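Local coordinates for protein acyl-CoA dehydrogenase (Slackia heliotrinireducens, PDB 4RM7) that belongs to the acyl-CoA dehydrogenase family, pairing helical N- and C-terminal domains with a middle domain of beta strands in a four-chain assembly, at residues 77-80 and 81-84; 113-116 and 117-121; 202-205 and 206-209; 265-268 and 269-273; 366-369 and 370-373. All blocks are in the same frame, centred on the assembly; numbering follows the deposited sequence.

Contact 1: residues 77-80 and 81-84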
loop_
_atom_site.group_PDB
_atom_site.type_symbol
_atom_site.label_atom_id
_atom_site.label_comp_id
_atom_site.label_asym_id
_atom_site.label_seq_id
_atom_site.Cartn_x
_atom_site.Cartn_y
_atom_site.Cartn_z
ATOM N N ILE A 77 28.254 -6.521 -8.794
ATOM C CA ILE A 77 27.731 -5.499 -7.883
ATOM C C ILE A 77 26.699 -6.025 -6.895
ATOM O O ILE A 77 26.749 -5.684 -5.714
ATOM C CB ILE A 77 27.132 -4.345 -8.664
ATOM C CG1 ILE A 77 28.237 -3.666 -9.465
ATOM C CG2 ILE A 77 26.439 -3.340 -7.719
ATOM C CD1 ILE A 77 27.734 -2.947 -10.663
ATOM N N GLU A 78 25.782 -6.874 -7.354
ATOM C CA GLU A 78 24.788 -7.442 -6.439
ATOM C C GLU A 78 25.471 -8.284 -5.348
ATOM O O GLU A 78 25.110 -8.197 -4.180
ATOM C CB GLU A 78 23.753 -8.285 -7.195
ATOM C CG GLU A 78 22.918 -9.193 -6.307
ATOM C CD GLU A 78 22.069 -10.223 -7.077
ATOM O OE1 GLU A 78 22.473 -10.642 -8.179
ATOM O OE2 GLU A 78 20.993 -10.628 -6.571
ATOM N N GLU A 79 26.480 -9.066 -5.718
ATOM C CA GLU A 79 27.125 -9.931 -4.744
ATOM C C GLU A 79 27.964 -9.170 -3.716
ATOM O O GLU A 79 27.962 -9.522 -2.536
ATOM C CB GLU A 79 27.995 -10.980 -5.444
ATOM C CG GLU A 79 28.665 -12.010 -4.501
ATOM C CD GLU A 79 27.690 -12.840 -3.618
ATOM O OE1 GLU A 79 26.446 -12.651 -3.649
ATOM O OE2 GLU A 79 28.189 -13.707 -2.874
ATOM N N LEU A 80 28.671 -8.127 -4.147
ATOM C CA LEU A 80 29.503 -7.371 -3.219
ATOM C C LEU A 80 28.614 -6.583 -2.259
ATOM O O LEU A 80 28.933 -6.445 -1.082
ATOM C CB LEU A 80 30.454 -6.434 -3.976
ATOM C CG LEU A 80 31.513 -7.216 -4.751
ATOM C CD1 LEU A 80 32.409 -6.294 -5.501
ATOM C CD2 LEU A 80 32.318 -8.112 -3.810
ATOM N N SER A 81 27.493 -6.085 -2.767
ATOM C CA SER A 81 26.538 -5.345 -1.948
ATOM C C SER A 81 25.866 -6.275 -0.966
ATOM O O SER A 81 25.498 -5.858 0.135
ATOM C CB SER A 81 25.472 -4.663 -2.809
ATOM O OG SER A 81 26.066 -3.841 -3.795
ATOM N N ARG A 82 25.706 -7.535 -1.370
ATOM C CA ARG A 82 25.074 -8.531 -0.513
ATOM C C ARG A 82 25.982 -8.895 0.651
ATOM O O ARG A 82 25.562 -8.876 1.801
ATOM C CB ARG A 82 24.726 -9.795 -1.294
ATOM C CG ARG A 82 24.001 -10.858 -0.464
ATOM C CD ARG A 82 23.928 -12.188 -1.218
ATOM N NE ARG A 82 25.228 -12.825 -1.298
ATOM C CZ ARG A 82 25.808 -13.426 -0.262
ATOM N NH1 ARG A 82 25.191 -13.463 0.917
ATOM N NH2 ARG A 82 27.005 -13.976 -0.396
ATOM N N ILE A 83 27.226 -9.241 0.332
ATOM C CA ILE A 83 28.201 -9.607 1.346
ATOM C C ILE A 83 28.491 -8.433 2.273
ATOM O O ILE A 83 28.570 -8.609 3.477
ATOM C CB ILE A 83 29.520 -10.099 0.709
ATOM C CG1 ILE A 83 29.303 -11.412 -0.042
ATOM C CG2 ILE A 83 30.609 -10.276 1.766
ATOM C CD1 ILE A 83 30.400 -11.694 -1.033
ATOM N N SER A 84 28.624 -7.230 1.724
ATOM C CA SER A 84 29.010 -6.086 2.550
ATOM C C SER A 84 27.856 -5.462 3.316
ATOM O O SER A 84 28.063 -4.892 4.370
ATOM C CB SER A 84 29.657 -5.003 1.700
ATOM O OG SER A 84 28.680 -4.382 0.916
#
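Glu79 and Arg82 form an i to i+3 salt bridge near the end of helix 70-84, in the helical N-terminal domain of the acyl-CoA dehydrogenase fold. The grip is two-pronged and side-on: Arg82 NE donates to Glu79 OE1 at 2.7 Å, while Arg82 NH2 reaches Glu79 OE2 at 2.8 Å, both bonds nearly straight. Each oxygen is met on its syn side and lies in the guanidinium plane, yet the carboxylate is turned 36° against that plane. Both side chains leave the helix with CG anti to the backbone N; a bend at chi2 in Glu79 (58°) and another at chi3 in Arg82 (71°) then bring the two flat groups together. The paired bonds would hold the guanidinium against rotation.

Ile83 closes over the acidic partner from the next position, its CD1 lying 3.5 Å from Glu79 OE2. Elsewhere on the same turns, two serines bond back to the helix backbone. Ser81 OG, anti to its own carbonyl carbon, donates to Ile77 O at 2.7 Å, and the amide of Ser81 meets the same oxygen from the opposite face of the carbonyl plane.

Further out, Arg82 NH1 forms a second salt bridge with Glu262, linking the pair to helix 234-270. Glu78 leaves on another course, to a salt bridge with Arg299. At the helix end Ser84 repeats the serine arrangement: Leu80 O accepts from Ser84 OG and Ser84 N, each at 2.9 Å, on opposite faces.

Contact 2: residues 113-116 and 117-121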
loop_
_atom_site.group_PDB
_atom_site.type_symbol
_atom_site.label_atom_id
_atom_site.label_comp_id
_atom_site.label_asym_id
_atom_site.label_seq_id
_atom_site.Cartn_x
_atom_site.Cartn_y
_atom_site.Cartn_z
ATOM N N ARG A 113 42.841 5.002 -17.475
ATOM C CA ARG A 113 42.565 3.574 -17.414
ATOM C C ARG A 113 43.731 2.884 -16.730
ATOM O O ARG A 113 43.550 2.031 -15.862
ATOM C CB ARG A 113 42.336 2.971 -18.803
ATOM C CG ARG A 113 42.415 1.435 -18.788
ATOM C CD ARG A 113 41.849 0.762 -20.035
ATOM N NE ARG A 113 40.391 0.633 -20.011
ATOM C CZ ARG A 113 39.701 -0.199 -19.218
ATOM N NH1 ARG A 113 38.370 -0.238 -19.292
ATOM N NH2 ARG A 113 40.327 -0.986 -18.343
ATOM N N THR A 114 44.935 3.277 -17.123
ATOM C CA THR A 114 46.146 2.662 -16.602
ATOM C C THR A 114 46.246 2.848 -15.100
ATOM O O THR A 114 46.586 1.917 -14.373
ATOM C CB THR A 114 47.389 3.229 -17.288
ATOM O OG1 THR A 114 47.487 2.659 -18.600
ATOM C CG2 THR A 114 48.648 2.895 -16.494
ATOM N N GLU A 115 45.920 4.043 -14.633
ATOM C CA GLU A 115 45.963 4.303 -13.212
ATOM C C GLU A 115 44.956 3.416 -12.473
ATOM O O GLU A 115 45.240 2.888 -11.392
ATOM C CB GLU A 115 45.688 5.775 -12.935
ATOM C CG GLU A 115 45.638 6.082 -11.459
ATOM C CD GLU A 115 45.293 7.517 -11.164
ATOM O OE1 GLU A 115 44.516 7.740 -10.207
ATOM O OE2 GLU A 115 45.802 8.414 -11.879
ATOM N N TYR A 116 43.784 3.242 -13.073
ATOM C CA TYR A 116 42.734 2.440 -12.472
ATOM C C TYR A 116 43.144 0.970 -12.375
ATOM O O TYR A 116 42.883 0.309 -11.369
ATOM C CB TYR A 116 41.434 2.589 -13.270
ATOM C CG TYR A 116 40.272 1.780 -12.729
ATOM C CD1 TYR A 116 39.820 1.964 -11.432
ATOM C CD2 TYR A 116 39.625 0.835 -13.529
ATOM C CE1 TYR A 116 38.752 1.231 -10.939
ATOM C CE2 TYR A 116 38.558 0.091 -13.049
ATOM C CZ TYR A 116 38.126 0.296 -11.755
ATOM O OH TYR A 116 37.068 -0.437 -11.281
ATOM N N GLN A 117 43.800 0.463 -13.412
ATOM C CA GLN A 117 44.235 -0.932 -13.420
ATOM C C GLN A 117 45.408 -1.164 -12.480
ATOM O O GLN A 117 45.560 -2.245 -11.912
ATOM C CB GLN A 117 44.581 -1.365 -14.842
ATOM C CG GLN A 117 43.338 -1.383 -15.727
ATOM C CD GLN A 117 43.624 -1.664 -17.187
ATOM O OE1 GLN A 117 42.786 -2.231 -17.892
ATOM N NE2 GLN A 117 44.798 -1.259 -17.657
ATOM N N ASP A 118 46.217 -0.133 -12.283
ATOM C CA ASP A 118 47.382 -0.259 -11.424
ATOM C C ASP A 118 47.072 0.026 -9.955
ATOM O O ASP A 118 47.811 -0.403 -9.078
ATOM C CB ASP A 118 48.506 0.667 -11.907
ATOM C CG ASP A 118 49.005 0.314 -13.306
ATOM O OD1 ASP A 118 48.730 -0.809 -13.787
ATOM O OD2 ASP A 118 49.685 1.166 -13.924
ATOM N N THR A 119 45.995 0.751 -9.671
ATOM C CA THR A 119 45.707 1.093 -8.277
ATOM C C THR A 119 44.281 0.778 -7.821
ATOM O O THR A 119 44.034 0.669 -6.622
ATOM C CB THR A 119 45.951 2.577 -8.006
ATOM O OG1 THR A 119 44.891 3.345 -8.589
ATOM C CG2 THR A 119 47.285 3.015 -8.592
ATOM N N GLY A 120 43.365 0.618 -8.764
ATOM C CA GLY A 120 41.982 0.371 -8.420
ATOM C C GLY A 120 41.224 1.628 -8.076
ATOM O O GLY A 120 40.126 1.573 -7.555
ATOM N N ARG A 121 41.821 2.770 -8.374
ATOM C CA ARG A 121 41.209 4.059 -8.109
ATOM C C ARG A 121 41.240 4.927 -9.353
ATOM O O ARG A 121 42.028 4.705 -10.252
ATOM C CB ARG A 121 41.903 4.766 -6.950
ATOM C CG ARG A 121 41.547 4.213 -5.588
ATOM C CD ARG A 121 42.128 5.049 -4.467
ATOM N NE ARG A 121 42.519 4.235 -3.328
ATOM C CZ ARG A 121 41.739 3.981 -2.288
ATOM N NH1 ARG A 121 40.520 4.476 -2.234
ATOM N NH2 ARG A 121 42.179 3.227 -1.300
#
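Thr119 OG1 works in two directions at once, donating back to Glu115 O at 2.9 Å and accepting from the backbone N of Arg121 at 3.1 Å. The second bond makes an ST turn. The Thr119 hydroxyl can serve both ends because OG1 stands between the backbone N and the carbonyl carbon (chi1 74°). Glu115 O is thereby held by two groups of one residue: Thr119 N approaches from one face of the carbonyl plane, and the hydroxyl, well above that plane, from the other.

The setting is the C-terminal end of helix 106-119, where the chain leaves helical geometry at Gly120, a residue of positive phi. Gly120 N still reaches back to Tyr116 O at 2.7 Å, and the reversal then carries Arg121 O to within 3.2 Å of Tyr116 CA, a CA-H...O contact. That carbonyl also lies at the edge of the Tyr116 ring, near its plane, while the ring itself packs on helices 43-50 and 90-103.

One turn earlier, Arg113 and Gln117 are joined by a bond from Arg113 NH2 to Gln117 OE1 at 2.8 Å. The donor stands above the amide carbonyl plane instead of on a lone pair, and the two flat groups are 61° apart. Arg113 NH1 meanwhile forms a salt bridge with Glu101, and Arg121 extends from the turn to one with Asp43.

Contact 3: residues 202-205 and 206-209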
loop_
_atom_site.group_PDB
_atom_site.type_symbol
_atom_site.label_atom_id
_atom_site.label_comp_id
_atom_site.label_asym_id
_atom_site.label_seq_id
_atom_site.Cartn_x
_atom_site.Cartn_y
_atom_site.Cartn_z
ATOM N N GLU A 202 28.708 17.401 1.313
ATOM C CA GLU A 202 27.340 17.201 1.787
ATOM C C GLU A 202 27.229 15.875 2.529
ATOM O O GLU A 202 27.292 14.815 1.915
ATOM C CB GLU A 202 26.350 17.222 0.619
ATOM C CG GLU A 202 26.418 18.449 -0.282
ATOM C CD GLU A 202 25.845 19.714 0.365
ATOM O OE1 GLU A 202 25.265 19.624 1.473
ATOM O OE2 GLU A 202 25.976 20.803 -0.245
ATOM N N GLN A 203 27.069 15.915 3.843
ATOM C CA GLN A 203 26.925 14.665 4.594
ATOM C C GLN A 203 25.509 14.075 4.471
ATOM O O GLN A 203 24.536 14.671 4.921
ATOM C CB GLN A 203 27.291 14.878 6.068
ATOM C CG GLN A 203 26.720 16.155 6.671
ATOM C CD GLN A 203 26.732 16.137 8.192
ATOM O OE1 GLN A 203 27.343 15.261 8.809
ATOM N NE2 GLN A 203 26.047 17.102 8.804
ATOM N N LYS A 204 25.382 12.896 3.888
ATOM C CA LYS A 204 24.082 12.268 3.751
ATOM C C LYS A 204 23.828 11.302 4.885
ATOM O O LYS A 204 24.746 10.919 5.562
ATOM C CB LYS A 204 23.986 11.531 2.436
ATOM C CG LYS A 204 24.723 12.178 1.301
ATOM C CD LYS A 204 25.870 11.294 0.877
ATOM C CE LYS A 204 25.447 10.281 -0.155
ATOM N NZ LYS A 204 26.652 9.609 -0.689
ATOM N N ILE A 205 22.577 10.916 5.093
ATOM C CA ILE A 205 22.226 10.048 6.220
ATOM C C ILE A 205 22.620 8.593 5.932
ATOM O O ILE A 205 22.664 7.762 6.839
ATOM C CB ILE A 205 20.707 10.111 6.566
ATOM C CG1 ILE A 205 19.879 9.447 5.457
ATOM C CG2 ILE A 205 20.264 11.544 6.817
ATOM C CD1 ILE A 205 18.397 9.439 5.695
ATOM N N GLY A 206 22.903 8.287 4.670
ATOM C CA GLY A 206 23.330 6.954 4.291
ATOM C C GLY A 206 24.363 6.991 3.185
ATOM O O GLY A 206 24.698 8.069 2.688
ATOM N N GLN A 207 24.862 5.815 2.806
ATOM C CA GLN A 207 25.877 5.667 1.756
ATOM C C GLN A 207 27.146 6.426 2.084
ATOM O O GLN A 207 27.654 7.169 1.252
ATOM C CB GLN A 207 25.329 6.127 0.404
ATOM C CG GLN A 207 24.089 5.359 -0.009
ATOM C CD GLN A 207 23.462 5.902 -1.259
ATOM O OE1 GLN A 207 24.006 6.813 -1.895
ATOM N NE2 GLN A 207 22.311 5.351 -1.628
ATOM N N SER A 208 27.642 6.213 3.299
ATOM C CA SER A 208 28.805 6.905 3.850
ATOM C C SER A 208 30.068 6.806 2.990
ATOM O O SER A 208 30.864 7.740 2.941
ATOM C CB SER A 208 29.096 6.360 5.246
ATOM O OG SER A 208 28.030 6.666 6.140
HETATM N N MSE A 209 30.216 5.716 2.263
HETATM C CA MSE A 209 31.432 5.456 1.531
HETATM C C MSE A 209 31.405 6.094 0.185
HETATM O O MSE A 209 32.327 5.912 -0.620
HETATM C CB MSE A 209 31.612 3.966 1.384
HETATM C CG MSE A 209 32.191 3.427 2.669
HETATM SE SE MSE A 209 32.517 1.541 2.334
HETATM C CE MSE A 209 31.557 0.765 3.845
#
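Gln207 O receives the ammonium of Lys204, with NZ 3.3 Å from the oxygen; the bond is tentative, since NZ lies too close to another atom of the model for its place to be certain. To get there the lysine doubles back along its own loop. Its chain bends at chi2 and again at chi3, so that the methylenes arch over the intervening glycine: Lys204 CB is 3.5 Å from Gly206 O, and CE is 3.7 Å from that same oxygen. NZ ends beside the root of the next side chain, 3.9 Å from Gln207 CB.

This loop joins strands 197-202 and 212-221, an antiparallel pair in the sheet of the middle domain. Gln207 has a left-handed helical backbone (phi 59°, psi 50°), which turns the chain at the point where the lysine meets it, and its amide N is bonded to Asp358.

A subunit interface passes over the loop: Tyr346 of the second subunit packs on Lys204, Ile205 and Gln207. The lysine has a further partner in its own chain, a cation-pi contact with Phe212. If NZ is placed correctly, a backbone oxygen and the ring of Phe212 would probably share in stabilising the positive charge of a partly exposed lysine.

Contact 4: residues 265-268 and 269-273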
loop_
_atom_site.group_PDB
_atom_site.type_symbol
_atom_site.label_atom_id
_atom_site.label_comp_id
_atom_site.label_asym_id
_atom_site.label_seq_id
_atom_site.Cartn_x
_atom_site.Cartn_y
_atom_site.Cartn_z
ATOM N N VAL A 265 15.988 -13.502 8.296
ATOM C CA VAL A 265 15.806 -14.944 8.334
ATOM C C VAL A 265 16.663 -15.564 9.449
ATOM O O VAL A 265 16.181 -16.384 10.225
ATOM C CB VAL A 265 16.139 -15.589 6.965
ATOM C CG1 VAL A 265 16.128 -17.079 7.079
ATOM C CG2 VAL A 265 15.123 -15.138 5.890
ATOM N N ALA A 266 17.914 -15.149 9.565
ATOM C CA ALA A 266 18.769 -15.722 10.593
ATOM C C ALA A 266 18.235 -15.404 11.995
ATOM O O ALA A 266 18.277 -16.249 12.900
ATOM C CB ALA A 266 20.195 -15.232 10.444
ATOM N N TRP A 267 17.718 -14.194 12.167
ATOM C CA TRP A 267 17.124 -13.811 13.436
ATOM C C TRP A 267 15.884 -14.650 13.702
ATOM O O TRP A 267 15.693 -15.166 14.792
ATOM C CB TRP A 267 16.753 -12.330 13.436
ATOM C CG TRP A 267 16.096 -11.876 14.704
ATOM C CD1 TRP A 267 14.765 -11.950 15.014
ATOM C CD2 TRP A 267 16.737 -11.268 15.832
ATOM N NE1 TRP A 267 14.541 -11.428 16.267
ATOM C CE2 TRP A 267 15.734 -11.004 16.790
ATOM C CE3 TRP A 267 18.067 -10.931 16.131
ATOM C CZ2 TRP A 267 16.020 -10.424 18.033
ATOM C CZ3 TRP A 267 18.348 -10.352 17.362
ATOM C CH2 TRP A 267 17.329 -10.106 18.297
ATOM N N ALA A 268 15.045 -14.773 12.684
ATOM C CA ALA A 268 13.768 -15.448 12.813
ATOM C C ALA A 268 13.936 -16.893 13.262
ATOM O O ALA A 268 13.265 -17.317 14.193
ATOM C CB ALA A 268 12.999 -15.388 11.487
ATOM N N ARG A 269 14.819 -17.651 12.611
ATOM C CA ARG A 269 15.021 -19.043 13.014
ATOM C C ARG A 269 15.762 -19.134 14.337
ATOM O O ARG A 269 15.338 -19.839 15.251
ATOM C CB ARG A 269 15.771 -19.848 11.948
ATOM C CG ARG A 269 16.934 -19.160 11.315
ATOM C CD ARG A 269 17.921 -20.169 10.774
ATOM N NE ARG A 269 17.242 -21.316 10.193
ATOM C CZ ARG A 269 17.006 -21.475 8.895
ATOM N NH1 ARG A 269 17.412 -20.560 8.017
ATOM N NH2 ARG A 269 16.369 -22.567 8.479
ATOM N N GLY A 270 16.862 -18.409 14.442
ATOM C CA GLY A 270 17.639 -18.415 15.665
ATOM C C GLY A 270 16.808 -18.035 16.874
ATOM O O GLY A 270 16.648 -18.817 17.808
ATOM N N ARG A 271 16.253 -16.833 16.849
ATOM C CA ARG A 271 15.601 -16.295 18.031
ATOM C C ARG A 271 14.188 -16.845 18.218
ATOM O O ARG A 271 13.619 -17.477 17.325
ATOM C CB ARG A 271 15.589 -14.767 17.971
ATOM C CG ARG A 271 16.922 -14.157 17.512
ATOM C CD ARG A 271 18.030 -14.303 18.527
ATOM N NE ARG A 271 17.767 -13.538 19.743
ATOM C CZ ARG A 271 18.636 -13.398 20.745
ATOM N NH1 ARG A 271 19.837 -13.965 20.674
ATOM N NH2 ARG A 271 18.308 -12.684 21.819
ATOM N N GLU A 272 13.647 -16.601 19.408
ATOM C CA GLU A 272 12.411 -17.229 19.875
ATOM C C GLU A 272 11.579 -16.206 20.657
ATOM O O GLU A 272 12.097 -15.529 21.546
ATOM C CB GLU A 272 12.721 -18.462 20.758
ATOM C CG GLU A 272 13.511 -19.608 20.078
ATOM C CD GLU A 272 14.185 -20.552 21.079
ATOM O OE1 GLU A 272 14.843 -21.530 20.648
ATOM O OE2 GLU A 272 14.061 -20.313 22.296
ATOM N N ALA A 273 10.296 -16.097 20.320
ATOM C CA ALA A 273 9.401 -15.156 20.987
ATOM C C ALA A 273 7.939 -15.457 20.665
ATOM O O ALA A 273 7.046 -14.661 20.969
ATOM C CB ALA A 273 9.747 -13.724 20.597
#
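Arg271 lays its aliphatic stem over the face of Trp267, four residues back, where helix 234-270 ends. Its CB starts 3.2 Å from Trp267 O and 3.9 Å from NE1 of the indole. CG then settles over the ring system, 3.5 Å from the centroid of the five-membered ring of Trp267 and 17° off its normal, a CH-pi contact. CD moves on above the six-membered ring, 4.1 Å from Trp267 CZ3, and NE follows it to 3.7 Å from Trp267 CH2. At the tip the guanidinium plane is inclined 30° to the indole, neither lying flat on it nor standing upright. Bends at chi2 and chi3, both near -70°, curl the arginine along the ring. Trp267 extends its indole away from its own backbone N, with one face turned to the arginine.

The backbones of the two residues are also bonded: Arg271 N donates to Trp267 O at 2.7 Å as the chain leaves helical geometry. Arg344, from a loop of the same chain, touches both side chains.

Arg269, the next-to-last residue of the helix, turns elsewhere: its NH1 lies near Val265 CG1 and donates to Leu381 O of the third subunit.

For Arg271 the indole is met mainly by C-H groups, which the nearby cationic end would probably polarise; the attraction is probably dispersion with a weak electrostatic part.

Contact 5: residues 366-369 and 370-373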
loop_
_atom_site.group_PDB
_atom_site.type_symbol
_atom_site.label_atom_id
_atom_site.label_comp_id
_atom_site.label_asym_id
_atom_site.label_seq_id
_atom_site.Cartn_x
_atom_site.Cartn_y
_atom_site.Cartn_z
ATOM N N ASP A 366 20.306 8.597 -9.639
ATOM C CA ASP A 366 20.131 8.230 -11.026
ATOM C C ASP A 366 18.693 8.388 -11.434
ATOM O O ASP A 366 18.140 7.529 -12.117
ATOM C CB ASP A 366 20.583 6.787 -11.268
ATOM C CG ASP A 366 21.996 6.538 -10.805
ATOM O OD1 ASP A 366 22.954 6.876 -11.548
ATOM O OD2 ASP A 366 22.143 6.002 -9.690
ATOM N N GLY A 367 18.072 9.471 -10.996
ATOM C CA GLY A 367 16.721 9.754 -11.440
ATOM C C GLY A 367 15.706 9.203 -10.477
ATOM O O GLY A 367 15.773 8.043 -10.088
ATOM N N THR A 368 14.760 10.047 -10.093
ATOM C CA THR A 368 13.738 9.675 -9.132
ATOM C C THR A 368 12.603 8.855 -9.737
ATOM O O THR A 368 12.511 8.686 -10.958
ATOM C CB THR A 368 13.132 10.910 -8.503
ATOM O OG1 THR A 368 12.375 11.616 -9.498
ATOM C CG2 THR A 368 14.230 11.799 -7.996
ATOM N N ASP A 369 11.732 8.368 -8.859
ATOM C CA ASP A 369 10.542 7.628 -9.260
ATOM C C ASP A 369 9.714 8.510 -10.209
ATOM O O ASP A 369 9.268 8.076 -11.272
ATOM C CB ASP A 369 9.728 7.202 -8.009
ATOM C CG ASP A 369 10.637 6.629 -6.850
ATOM O OD1 ASP A 369 11.859 6.413 -7.050
ATOM O OD2 ASP A 369 10.132 6.392 -5.724
ATOM N N GLU A 370 9.556 9.766 -9.818
ATOM C CA GLU A 370 8.747 10.727 -10.541
ATOM C C GLU A 370 9.297 10.985 -11.946
ATOM O O GLU A 370 8.543 11.193 -12.895
ATOM C CB GLU A 370 8.668 12.039 -9.739
ATOM C CG GLU A 370 7.889 11.931 -8.391
ATOM C CD GLU A 370 8.594 11.098 -7.290
ATOM O OE1 GLU A 370 9.848 11.067 -7.228
ATOM O OE2 GLU A 370 7.878 10.473 -6.472
ATOM N N VAL A 371 10.616 10.960 -12.077
ATOM C CA VAL A 371 11.250 11.095 -13.380
ATOM C C VAL A 371 11.049 9.817 -14.232
ATOM O O VAL A 371 10.881 9.890 -15.449
ATOM C CB VAL A 371 12.770 11.444 -13.213
ATOM C CG1 VAL A 371 13.551 11.223 -14.475
ATOM C CG2 VAL A 371 12.923 12.882 -12.781
HETATM N N MSE A 372 11.035 8.648 -13.600
HETATM C CA MSE A 372 10.782 7.407 -14.331
HETATM C C MSE A 372 9.360 7.371 -14.901
HETATM O O MSE A 372 9.157 6.912 -16.021
HETATM C CB MSE A 372 11.027 6.188 -13.440
HETATM C CG MSE A 372 12.465 6.046 -12.940
HETATM SE SE MSE A 372 13.852 6.109 -14.357
HETATM C CE MSE A 372 14.616 7.832 -13.921
ATOM N N VAL A 373 8.383 7.874 -14.153
ATOM C CA VAL A 373 7.018 7.989 -14.673
ATOM C C VAL A 373 6.956 8.831 -15.944
ATOM O O VAL A 373 6.298 8.470 -16.901
ATOM C CB VAL A 373 6.074 8.592 -13.634
ATOM C CG1 VAL A 373 4.802 9.084 -14.293
ATOM C CG2 VAL A 373 5.760 7.571 -12.552
#
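The chain passes through Gly367 with positive phi (94°) and an extended psi, straightens at Thr368, and from Asp369 onward turns into helix 369-386. Thr368 occupies the N-cap position. Its OG1 accepts from Val371 N at 3.2 Å, satisfying one of the first-turn amides that have no carbonyl a turn earlier to bond. A chi1 of 68° turns the hydroxyl back over its own main chain and so brings it to that amide. Thr368 OG1 also makes a weak bond to Glu370 OE1 at 3.4 Å.

Helical bonding starts at once: Met372 N donates to Thr368 O and Val373 N to Asp369 O, each at 3.0 Å. Met372, modelled as selenomethionine, folds back along the entry segment through bends at chi2 and chi3. Its CG is 3.3 Å from Thr368 O, and its methyl CE comes to 3.8 Å from Gly367 CA.

The main polar partners of Glu370 belong to the second subunit: OE2 forms a salt bridge with Lys287 there and OE1 a hydrogen bond with Gln339. Within its own chain, Asp369 OD2 is held by Gln363, and Asp366 OD2 by Thr249. Gly367 O receives Lys323 from helix 316-341.

The Asp-Gly-Thr sequence probably corresponds to the Glu-Gly-Thr found in well-studied acyl-CoA dehydrogenases. The arrangement is a threonine N-cap, preceded by a glycine of positive phi, at the start of the last helix of the C-terminal domain.

How the contacts relate
All five contacts are local, each between adjoining segments, and they follow one another in series without nesting or crossing. Contact 1 lies near the end of helix 70-84, and contact 2 closes the turn that ends helix 106-119, with centres about 22 Å apart. Contact 3 shapes the loop between two strands of the middle domain; its nearest atoms are about 6 Å from contact 1. Contact 4 marks the far end of helix 234-270, against whose middle contact 1 packs. Contact 5 opens the last helix. Contacts 3 and 5 both meet the second subunit, whereas contacts 4 and 5 touch the third.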